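Local structure of uncharacterized protein (Bacteroides eggerthii, 4L3R) at residues E51-L55 / D105-F111; G114-F119 / L130-D134; T14-S18 / L47-E51. The protein is of unknown function but belongs to the DUF4847 family of the calycin clan, whose well-known members are antiparallel beta-barrels that often bind small hydrophobic ligands. All coordinates share one frame; numbering follows the deposited sequence.

Interaction 1: residues E51-L55 / D105-F111; sequences ENFTL and DKLAKVF
Asp105 OD2, which lies near the rim of the Phe53 ring, 4.3 Å from its CZ, is gripped from several directions at the start of helix 106-116. As the N-cap of that helix, Asp105 receives a weak bond at OD2 from Leu107 N (3.2 Å, bent to 126°) and another, also weak, straighter but longer, from Ala108 N. The stronger partner is Ser43 OG of helix 37-48, which ties the two helices together at this oxygen. Against this first turn packs Phe53, at the entry to strand 54-61, in a fold consistent with the calycin clan. Phe53 has a left-handed backbone conformation and forms, with Thr54, a G1 beta bulge opposite His73. Its CG stands anti to the carbonyl carbon (chi1 -56°), which sends the ring across to the helix. There the ring lies against three helical residues. Leu107 places CD2 over one face in a CH-pi contact, 4.2 Å from the ring centroid, while its CG approaches Phe53 CE1. Ala108 comes in with its backbone: its CA is 3.6 Å from Phe53 CE1, and its N lies in the ring plane at the edge. On the next turn, Phe111 completes a T-shaped pair. The edge of Phe53, led by CD1, points at the face of Phe111, with the planes at 82° and the centroids 5.5 Å apart. CD1 reaches that face toward its rim rather than at its middle, closest to Phe111 CG at 3.9 Å. Both buried, the two rings join the first two turns of the helix to the loop and the start of strand 54-61 through apolar contacts. Beyond the pair, the far edge of Phe111 meets a backbone carbonyl, Thr54 O lying in the ring plane 3.6 Å from CZ.

Interaction 2: residues G114-F119 / L130-D134; sequences GLFNVF and LYFKD
The beta hairpin of strands 118-123 and 127-134 is joined here at the point where helix 106-116 runs almost directly into its first strand. Val118 and Phe132 form an antiparallel non-hydrogen-bonded pair with CA atoms only 3.9 Å apart, and a backbone bond flanks them on either side. Phe119 N donates to Tyr131 O at 2.9 Å, with the donor in the carbonyl plane. Lys133 N donates to Asn117 O at 3.2 Å, this time from above the carbonyl plane. Phe132 turns its ring against the last helical turn: CG sits between the backbone N and the carbonyl carbon (chi1 70°), and Gly114 CA lies over one ring face, 4.0 Å from the centroid. The absence of a side chain at Gly114 lets the ring come this close to CA. Gly114 O also lies 3.3 Å from Phe132 CB. On the same side of the hairpin as Phe132, Val118 CG1 packs on Leu130 CB at 3.8 Å, and Leu115 CD2 touches Leu130 CD1. Phe119 instead folds its ring back across the partner strand. Tyr131 CB lies over the ring face, and at the ring edge Phe119 CE1 is 3.7 Å from Phe132 C. Outward, Tyr131 OH bonds Glu122 and its ring meets Lys120 in a cation-pi contact. Strand 137-144 flanks strand 127-134 on its other side, while Val118 packs on Ile93 and Ile95 and Phe119 shares a backbone bond with Ile93 of strand 92-96, which is consistent with closure of a calycin-like barrel.

Interaction 3: residues T14-S18 / L47-E51; sequences TWKLS and LKITE
Lys16 stretches its aliphatic chain past Leu47 at the end of helix 37-48, CE coming 4.2 Å from Leu47 CD1, and sets its ammonium group among the carbonyls of the turn that follows. The arrangement is a lysine from a neighbouring strand closing the carboxyl end of a helix, where backbone oxygens lack the amide partners of a further turn. Lys16 NZ donates to Leu47 O at 2.9 Å, reaching it from a direction tilted 27° from the carbonyl plane. A second, weak bond runs to Thr50 O at 3.5 Å. Ile49 O lies nearer still, 2.7 Å from NZ, but the angle is too poor for a hydrogen bond, so its part is probably electrostatic. The strongest partner is Asn52 O, further along the same loop, and the loop therefore curls round one ammonium group. Two features of the chain bring NZ there: CG stands anti to the backbone N (chi1 174°), directing the side chain off the strand toward the loop, and a bend at chi2 (69°) aims the extended remainder into the loop's interior. The positive charge beside this helix end would be expected to interact favourably with the helix dipole. Leu47 forms the apolar half of the contact. Its CD1 rests 3.8 Å from Leu17 O and 4.2 Å from Leu17 CD2, so the methyl group bears on both backbone and side chain of the strand. Leu47 also touches Phe29 and Phe53, which adds the helix end to the apolar packing beside the sheet. Strand 15-22 itself lies between strands 54-61 and 137-144, with Leu17 bonded through its backbone to Phe53 and Lys16 to Thr144, while helix 37-48 and its turn pack beside the beginning of the strand.

How the interactions relate
Interactions 1 and 3 have centres 9 Å apart and share Glu51, the loop of one continuing into the strand of the other. Leu55 N lies 2.8 Å from Trp15 O across neighbouring strands, and Phe53 CD2 packs 3.6 Å from Leu47 CD1, so the ring held by helix 106-116 also meets the end of helix 37-48. Interaction 2, centred 14 Å from interaction 1, uses the other end of helix 106-116; Leu55 bridges them, its CD2 3.8 Å from Leu130 CD1. Interactions 2 and 3 do not touch, being about 7 Å apart at their nearest atoms, on opposite sides of the chain's centre, yet both reach the same antiparallel sheet.

Interaction 1: residues E51-L55 / D105-F111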
loop_
_atom_site.group_PDB
_atom_site.type_symbol
_atom_site.label_atom_id
_atom_site.label_comp_id
_atom_site.label_asym_id
_atom_site.label_seq_id
_atom_site.Cartn_x
_atom_site.Cartn_y
_atom_site.Cartn_z
ATOM N N GLU B 51 -7.032 17.987 12.450
ATOM C CA GLU B 51 -5.740 17.298 12.385
ATOM C C GLU B 51 -5.349 16.561 13.677
ATOM O O GLU B 51 -4.434 15.747 13.613
ATOM C CB GLU B 51 -4.604 18.272 11.976
ATOM C CG GLU B 51 -4.334 19.431 12.934
ATOM C CD GLU B 51 -4.967 20.763 12.572
ATOM O OE1 GLU B 51 -6.107 20.760 12.052
ATOM O OE2 GLU B 51 -4.355 21.812 12.879
ATOM N N ASN B 52 -6.002 16.818 14.831
ATOM C CA ASN B 52 -5.654 16.147 16.097
ATOM C C ASN B 52 -6.337 14.790 16.254
ATOM O O ASN B 52 -7.469 14.600 15.805
ATOM C CB ASN B 52 -6.003 17.027 17.296
ATOM C CG ASN B 52 -5.200 18.301 17.368
ATOM O OD1 ASN B 52 -4.246 18.495 16.627
ATOM N ND2 ASN B 52 -5.552 19.200 18.281
ATOM N N PHE B 53 -5.629 13.851 16.913
ATOM C CA PHE B 53 -6.067 12.482 17.198
ATOM C C PHE B 53 -6.446 11.733 15.913
ATOM O O PHE B 53 -7.529 11.150 15.812
ATOM C CB PHE B 53 -7.216 12.461 18.220
ATOM C CG PHE B 53 -6.886 13.162 19.517
ATOM C CD1 PHE B 53 -6.315 12.466 20.574
ATOM C CD2 PHE B 53 -7.161 14.512 19.686
ATOM C CE1 PHE B 53 -5.985 13.119 21.758
ATOM C CE2 PHE B 53 -6.843 15.162 20.877
ATOM C CZ PHE B 53 -6.272 14.459 21.912
ATOM N N THR B 54 -5.525 11.746 14.937
ATOM C CA THR B 54 -5.709 11.062 13.660
ATOM C C THR B 54 -4.807 9.827 13.597
ATOM O O THR B 54 -3.804 9.743 14.313
ATOM C CB THR B 54 -5.435 11.999 12.495
ATOM O OG1 THR B 54 -4.084 12.460 12.558
ATOM C CG2 THR B 54 -6.398 13.165 12.445
ATOM N N LEU B 55 -5.172 8.878 12.738
ATOM C CA LEU B 55 -4.434 7.631 12.532
ATOM C C LEU B 55 -4.462 7.308 11.040
ATOM O O LEU B 55 -5.509 7.428 10.403
ATOM C CB LEU B 55 -5.064 6.514 13.389
ATOM C CG LEU B 55 -4.596 5.066 13.165
ATOM C CD1 LEU B 55 -3.178 4.863 13.677
ATOM C CD2 LEU B 55 -5.515 4.100 13.888
ATOM N N ASP B 105 -1.569 16.856 27.604
ATOM C CA ASP B 105 -2.992 16.526 27.664
ATOM C C ASP B 105 -3.196 15.040 27.985
ATOM O O ASP B 105 -2.569 14.195 27.354
ATOM C CB ASP B 105 -3.659 16.877 26.324
ATOM C CG ASP B 105 -5.161 16.873 26.386
ATOM O OD1 ASP B 105 -5.735 17.877 26.842
ATOM O OD2 ASP B 105 -5.765 15.856 25.996
ATOM N N LYS B 106 -4.072 14.726 28.958
ATOM C CA LYS B 106 -4.319 13.339 29.374
ATOM C C LYS B 106 -4.912 12.482 28.259
ATOM O O LYS B 106 -4.549 11.312 28.171
ATOM C CB LYS B 106 -5.225 13.274 30.609
ATOM C CG LYS B 106 -4.543 13.788 31.877
ATOM C CD LYS B 106 -5.458 13.613 33.081
ATOM C CE LYS B 106 -4.805 14.022 34.380
ATOM N NZ LYS B 106 -5.669 13.710 35.546
ATOM N N LEU B 107 -5.811 13.028 27.416
ATOM C CA LEU B 107 -6.365 12.247 26.300
ATOM C C LEU B 107 -5.263 11.908 25.296
ATOM O O LEU B 107 -5.226 10.785 24.791
ATOM C CB LEU B 107 -7.512 12.988 25.590
ATOM C CG LEU B 107 -8.267 12.193 24.506
ATOM C CD1 LEU B 107 -8.946 10.960 25.093
ATOM C CD2 LEU B 107 -9.280 13.073 23.796
ATOM N N ALA B 108 -4.360 12.865 25.028
ATOM C CA ALA B 108 -3.231 12.666 24.107
ATOM C C ALA B 108 -2.237 11.622 24.652
ATOM O O ALA B 108 -1.725 10.814 23.880
ATOM C CB ALA B 108 -2.524 13.988 23.852
ATOM N N LYS B 109 -1.993 11.617 25.979
ATOM C CA LYS B 109 -1.103 10.622 26.600
ATOM C C LYS B 109 -1.684 9.212 26.466
ATOM O O LYS B 109 -0.952 8.273 26.145
ATOM C CB LYS B 109 -0.875 10.936 28.089
ATOM C CG LYS B 109 0.041 12.118 28.371
ATOM C CD LYS B 109 0.073 12.398 29.880
ATOM C CE LYS B 109 0.992 13.526 30.250
ATOM N NZ LYS B 109 1.032 13.748 31.720
ATOM N N VAL B 110 -3.000 9.073 26.721
ATOM C CA VAL B 110 -3.716 7.799 26.622
ATOM C C VAL B 110 -3.723 7.306 25.157
ATOM O O VAL B 110 -3.524 6.116 24.909
ATOM C CB VAL B 110 -5.152 7.938 27.202
ATOM C CG1 VAL B 110 -6.045 6.765 26.794
ATOM C CG2 VAL B 110 -5.103 8.062 28.722
ATOM N N PHE B 111 -3.969 8.213 24.205
ATOM C CA PHE B 111 -3.999 7.893 22.772
ATOM C C PHE B 111 -2.657 7.319 22.291
ATOM O O PHE B 111 -2.636 6.251 21.682
ATOM C CB PHE B 111 -4.342 9.167 21.979
ATOM C CG PHE B 111 -4.386 9.023 20.478
ATOM C CD1 PHE B 111 -5.516 8.532 19.848
ATOM C CD2 PHE B 111 -3.337 9.470 19.691
ATOM C CE1 PHE B 111 -5.585 8.459 18.465
ATOM C CE2 PHE B 111 -3.400 9.383 18.300
ATOM C CZ PHE B 111 -4.531 8.887 17.694
#

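Interaction 2: residues G114-F119 / L130-D134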
loop_
_atom_site.group_PDB
_atom_site.type_symbol
_atom_site.label_atom_id
_atom_site.label_comp_id
_atom_site.label_asym_id
_atom_site.label_seq_id
_atom_site.Cartn_x
_atom_site.Cartn_y
_atom_site.Cartn_z
ATOM N N GLY B 114 -1.746 3.932 24.201
ATOM C CA GLY B 114 -2.674 2.901 23.769
ATOM C C GLY B 114 -2.366 2.335 22.401
ATOM O O GLY B 114 -2.532 1.133 22.189
ATOM N N LEU B 115 -1.904 3.183 21.462
ATOM C CA LEU B 115 -1.581 2.726 20.103
ATOM C C LEU B 115 -0.429 1.730 20.092
ATOM O O LEU B 115 -0.511 0.749 19.362
ATOM C CB LEU B 115 -1.287 3.898 19.168
ATOM C CG LEU B 115 -2.533 4.644 18.697
ATOM C CD1 LEU B 115 -2.159 5.993 18.141
ATOM C CD2 LEU B 115 -3.303 3.841 17.629
ATOM N N PHE B 116 0.592 1.915 20.939
ATOM C CA PHE B 116 1.709 0.963 20.982
ATOM C C PHE B 116 1.350 -0.329 21.736
ATOM O O PHE B 116 2.131 -1.277 21.674
ATOM C CB PHE B 116 2.953 1.610 21.607
ATOM C CG PHE B 116 3.559 2.687 20.735
ATOM C CD1 PHE B 116 4.105 2.374 19.493
ATOM C CD2 PHE B 116 3.641 4.004 21.180
ATOM C CE1 PHE B 116 4.660 3.366 18.689
ATOM C CE2 PHE B 116 4.215 4.994 20.379
ATOM C CZ PHE B 116 4.711 4.670 19.136
ATOM N N ASN B 117 0.191 -0.372 22.442
ATOM C CA ASN B 117 -0.271 -1.543 23.174
ATOM C C ASN B 117 -1.436 -2.248 22.465
ATOM O O ASN B 117 -2.052 -3.121 23.083
ATOM C CB ASN B 117 -0.693 -1.146 24.608
ATOM C CG ASN B 117 0.453 -0.715 25.487
ATOM O OD1 ASN B 117 1.541 -1.291 25.450
ATOM N ND2 ASN B 117 0.219 0.256 26.357
ATOM N N VAL B 118 -1.740 -1.920 21.188
ATOM C CA VAL B 118 -2.812 -2.627 20.469
ATOM C C VAL B 118 -2.408 -4.091 20.261
ATOM O O VAL B 118 -1.219 -4.380 20.115
ATOM C CB VAL B 118 -3.234 -1.991 19.113
ATOM C CG1 VAL B 118 -3.807 -0.596 19.317
ATOM C CG2 VAL B 118 -2.095 -1.991 18.079
ATOM N N PHE B 119 -3.384 -5.008 20.300
ATOM C CA PHE B 119 -3.133 -6.439 20.070
ATOM C C PHE B 119 -4.127 -7.049 19.054
ATOM O O PHE B 119 -3.754 -8.013 18.384
ATOM C CB PHE B 119 -3.137 -7.228 21.386
ATOM C CG PHE B 119 -4.434 -7.237 22.152
ATOM C CD1 PHE B 119 -4.728 -6.230 23.058
ATOM C CD2 PHE B 119 -5.296 -8.320 22.074
ATOM C CE1 PHE B 119 -5.910 -6.262 23.802
ATOM C CE2 PHE B 119 -6.460 -8.365 22.839
ATOM C CZ PHE B 119 -6.766 -7.329 23.686
ATOM N N LEU B 130 -9.784 -0.568 17.792
ATOM C CA LEU B 130 -8.508 -1.160 18.182
ATOM C C LEU B 130 -8.548 -1.544 19.651
ATOM O O LEU B 130 -8.842 -0.702 20.502
ATOM C CB LEU B 130 -7.347 -0.187 17.931
ATOM C CG LEU B 130 -7.210 0.356 16.514
ATOM C CD1 LEU B 130 -6.022 1.302 16.413
ATOM C CD2 LEU B 130 -7.066 -0.765 15.498
ATOM N N TYR B 131 -8.239 -2.808 19.946
ATOM C CA TYR B 131 -8.192 -3.323 21.305
ATOM C C TYR B 131 -6.774 -3.203 21.795
ATOM O O TYR B 131 -5.861 -3.624 21.081
ATOM C CB TYR B 131 -8.657 -4.784 21.351
ATOM C CG TYR B 131 -10.137 -4.948 21.099
ATOM C CD1 TYR B 131 -10.672 -4.781 19.826
ATOM C CD2 TYR B 131 -11.008 -5.278 22.133
ATOM C CE1 TYR B 131 -12.038 -4.909 19.594
ATOM C CE2 TYR B 131 -12.375 -5.419 21.911
ATOM C CZ TYR B 131 -12.887 -5.235 20.641
ATOM O OH TYR B 131 -14.240 -5.369 20.443
ATOM N N PHE B 132 -6.573 -2.640 23.000
ATOM C CA PHE B 132 -5.237 -2.484 23.565
ATOM C C PHE B 132 -5.237 -2.837 25.035
ATOM O O PHE B 132 -6.272 -2.712 25.691
ATOM C CB PHE B 132 -4.719 -1.050 23.342
ATOM C CG PHE B 132 -5.407 0.032 24.142
ATOM C CD1 PHE B 132 -6.560 0.643 23.668
ATOM C CD2 PHE B 132 -4.870 0.477 25.348
ATOM C CE1 PHE B 132 -7.176 1.665 24.397
ATOM C CE2 PHE B 132 -5.468 1.522 26.055
ATOM C CZ PHE B 132 -6.617 2.107 25.577
ATOM N N LYS B 133 -4.079 -3.281 25.553
ATOM C CA LYS B 133 -3.972 -3.639 26.963
ATOM C C LYS B 133 -3.410 -2.449 27.757
ATOM O O LYS B 133 -2.409 -1.846 27.366
ATOM C CB LYS B 133 -3.156 -4.937 27.175
ATOM C CG LYS B 133 -1.644 -4.871 26.951
ATOM C CD LYS B 133 -0.872 -4.865 28.266
ATOM C CE LYS B 133 0.617 -4.835 28.044
ATOM N NZ LYS B 133 1.365 -5.019 29.313
ATOM N N ASP B 134 -4.105 -2.086 28.854
ATOM C CA ASP B 134 -3.734 -1.005 29.761
ATOM C C ASP B 134 -3.539 -1.659 31.130
ATOM O O ASP B 134 -4.479 -1.751 31.922
ATOM C CB ASP B 134 -4.817 0.089 29.765
ATOM C CG ASP B 134 -4.557 1.250 30.713
ATOM O OD1 ASP B 134 -3.370 1.569 30.953
ATOM O OD2 ASP B 134 -5.539 1.851 31.196
HETATM O O HOH W 1 2.829 -2.269 28.488
#

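Interaction 3: residues T14-S18 / L47-E51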
loop_
_atom_site.group_PDB
_atom_site.type_symbol
_atom_site.label_atom_id
_atom_site.label_comp_id
_atom_site.label_asym_id
_atom_site.label_seq_id
_atom_site.Cartn_x
_atom_site.Cartn_y
_atom_site.Cartn_z
ATOM N N THR B 14 -8.207 8.837 6.474
ATOM C CA THR B 14 -7.636 9.220 7.755
ATOM C C THR B 14 -8.637 8.798 8.817
ATOM O O THR B 14 -9.806 9.194 8.756
ATOM C CB THR B 14 -7.332 10.715 7.759
ATOM O OG1 THR B 14 -6.373 10.971 6.730
ATOM C CG2 THR B 14 -6.791 11.199 9.101
ATOM N N TRP B 15 -8.190 7.977 9.771
ATOM C CA TRP B 15 -9.023 7.508 10.877
ATOM C C TRP B 15 -9.004 8.564 11.962
ATOM O O TRP B 15 -7.927 8.949 12.408
ATOM C CB TRP B 15 -8.506 6.168 11.401
ATOM C CG TRP B 15 -8.717 5.062 10.426
ATOM C CD1 TRP B 15 -7.808 4.573 9.534
ATOM C CD2 TRP B 15 -9.959 4.420 10.130
ATOM N NE1 TRP B 15 -8.389 3.600 8.760
ATOM C CE2 TRP B 15 -9.715 3.492 9.096
ATOM C CE3 TRP B 15 -11.250 4.508 10.668
ATOM C CZ2 TRP B 15 -10.718 2.646 8.596
ATOM C CZ3 TRP B 15 -12.242 3.690 10.163
ATOM C CH2 TRP B 15 -11.974 2.763 9.144
ATOM N N LYS B 16 -10.184 9.066 12.354
ATOM C CA LYS B 16 -10.327 10.100 13.377
ATOM C C LYS B 16 -10.837 9.462 14.659
ATOM O O LYS B 16 -11.850 8.768 14.621
ATOM C CB LYS B 16 -11.290 11.198 12.878
ATOM C CG LYS B 16 -11.644 12.285 13.900
ATOM C CD LYS B 16 -10.486 13.199 14.259
ATOM C CE LYS B 16 -10.903 14.157 15.351
ATOM N NZ LYS B 16 -10.088 15.400 15.346
ATOM N N LEU B 17 -10.151 9.703 15.791
ATOM C CA LEU B 17 -10.561 9.162 17.082
ATOM C C LEU B 17 -11.955 9.639 17.473
ATOM O O LEU B 17 -12.233 10.834 17.400
ATOM C CB LEU B 17 -9.565 9.593 18.169
ATOM C CG LEU B 17 -9.803 9.012 19.563
ATOM C CD1 LEU B 17 -9.375 7.554 19.619
ATOM C CD2 LEU B 17 -9.100 9.855 20.621
ATOM N N SER B 18 -12.831 8.703 17.869
ATOM C CA SER B 18 -14.195 9.004 18.312
ATOM C C SER B 18 -14.440 8.604 19.784
ATOM O O SER B 18 -15.370 9.132 20.389
ATOM C CB SER B 18 -15.208 8.296 17.419
ATOM O OG SER B 18 -15.020 6.891 17.450
ATOM N N LEU B 47 -9.812 17.784 20.694
ATOM C CA LEU B 47 -10.365 16.717 19.856
ATOM C C LEU B 47 -11.200 17.276 18.693
ATOM O O LEU B 47 -11.292 16.608 17.668
ATOM C CB LEU B 47 -11.215 15.754 20.705
ATOM C CG LEU B 47 -11.758 14.495 20.019
ATOM C CD1 LEU B 47 -10.628 13.617 19.502
ATOM C CD2 LEU B 47 -12.637 13.705 20.969
ATOM N N LYS B 48 -11.812 18.477 18.836
ATOM C CA LYS B 48 -12.590 19.103 17.743
ATOM C C LYS B 48 -11.687 19.535 16.568
ATOM O O LYS B 48 -12.190 19.670 15.447
ATOM C CB LYS B 48 -13.390 20.331 18.230
ATOM C CG LYS B 48 -14.664 20.002 19.001
ATOM C CD LYS B 48 -15.376 21.281 19.464
ATOM C CE LYS B 48 -16.616 21.014 20.292
ATOM N NZ LYS B 48 -16.307 20.798 21.732
ATOM N N ILE B 49 -10.377 19.788 16.818
ATOM C CA ILE B 49 -9.447 20.195 15.761
ATOM C C ILE B 49 -9.280 19.010 14.809
ATOM O O ILE B 49 -8.980 17.905 15.259
ATOM C CB ILE B 49 -8.096 20.706 16.337
ATOM C CG1 ILE B 49 -8.312 22.019 17.134
ATOM C CG2 ILE B 49 -7.071 20.930 15.210
ATOM C CD1 ILE B 49 -7.164 22.425 18.067
ATOM N N THR B 50 -9.493 19.244 13.506
ATOM C CA THR B 50 -9.472 18.214 12.455
ATOM C C THR B 50 -8.202 17.351 12.465
ATOM O O THR B 50 -8.302 16.133 12.463
ATOM C CB THR B 50 -9.635 18.884 11.068
ATOM O OG1 THR B 50 -10.857 19.626 11.076
ATOM C CG2 THR B 50 -9.657 17.872 9.913
ATOM N N GLU B 51 -7.032 17.987 12.450
ATOM C CA GLU B 51 -5.740 17.298 12.385
ATOM C C GLU B 51 -5.349 16.561 13.677
ATOM O O GLU B 51 -4.434 15.747 13.613
ATOM C CB GLU B 51 -4.604 18.272 11.976
ATOM C CG GLU B 51 -4.334 19.431 12.934
ATOM C CD GLU B 51 -4.967 20.763 12.572
ATOM O OE1 GLU B 51 -6.107 20.760 12.052
ATOM O OE2 GLU B 51 -4.355 21.812 12.879
#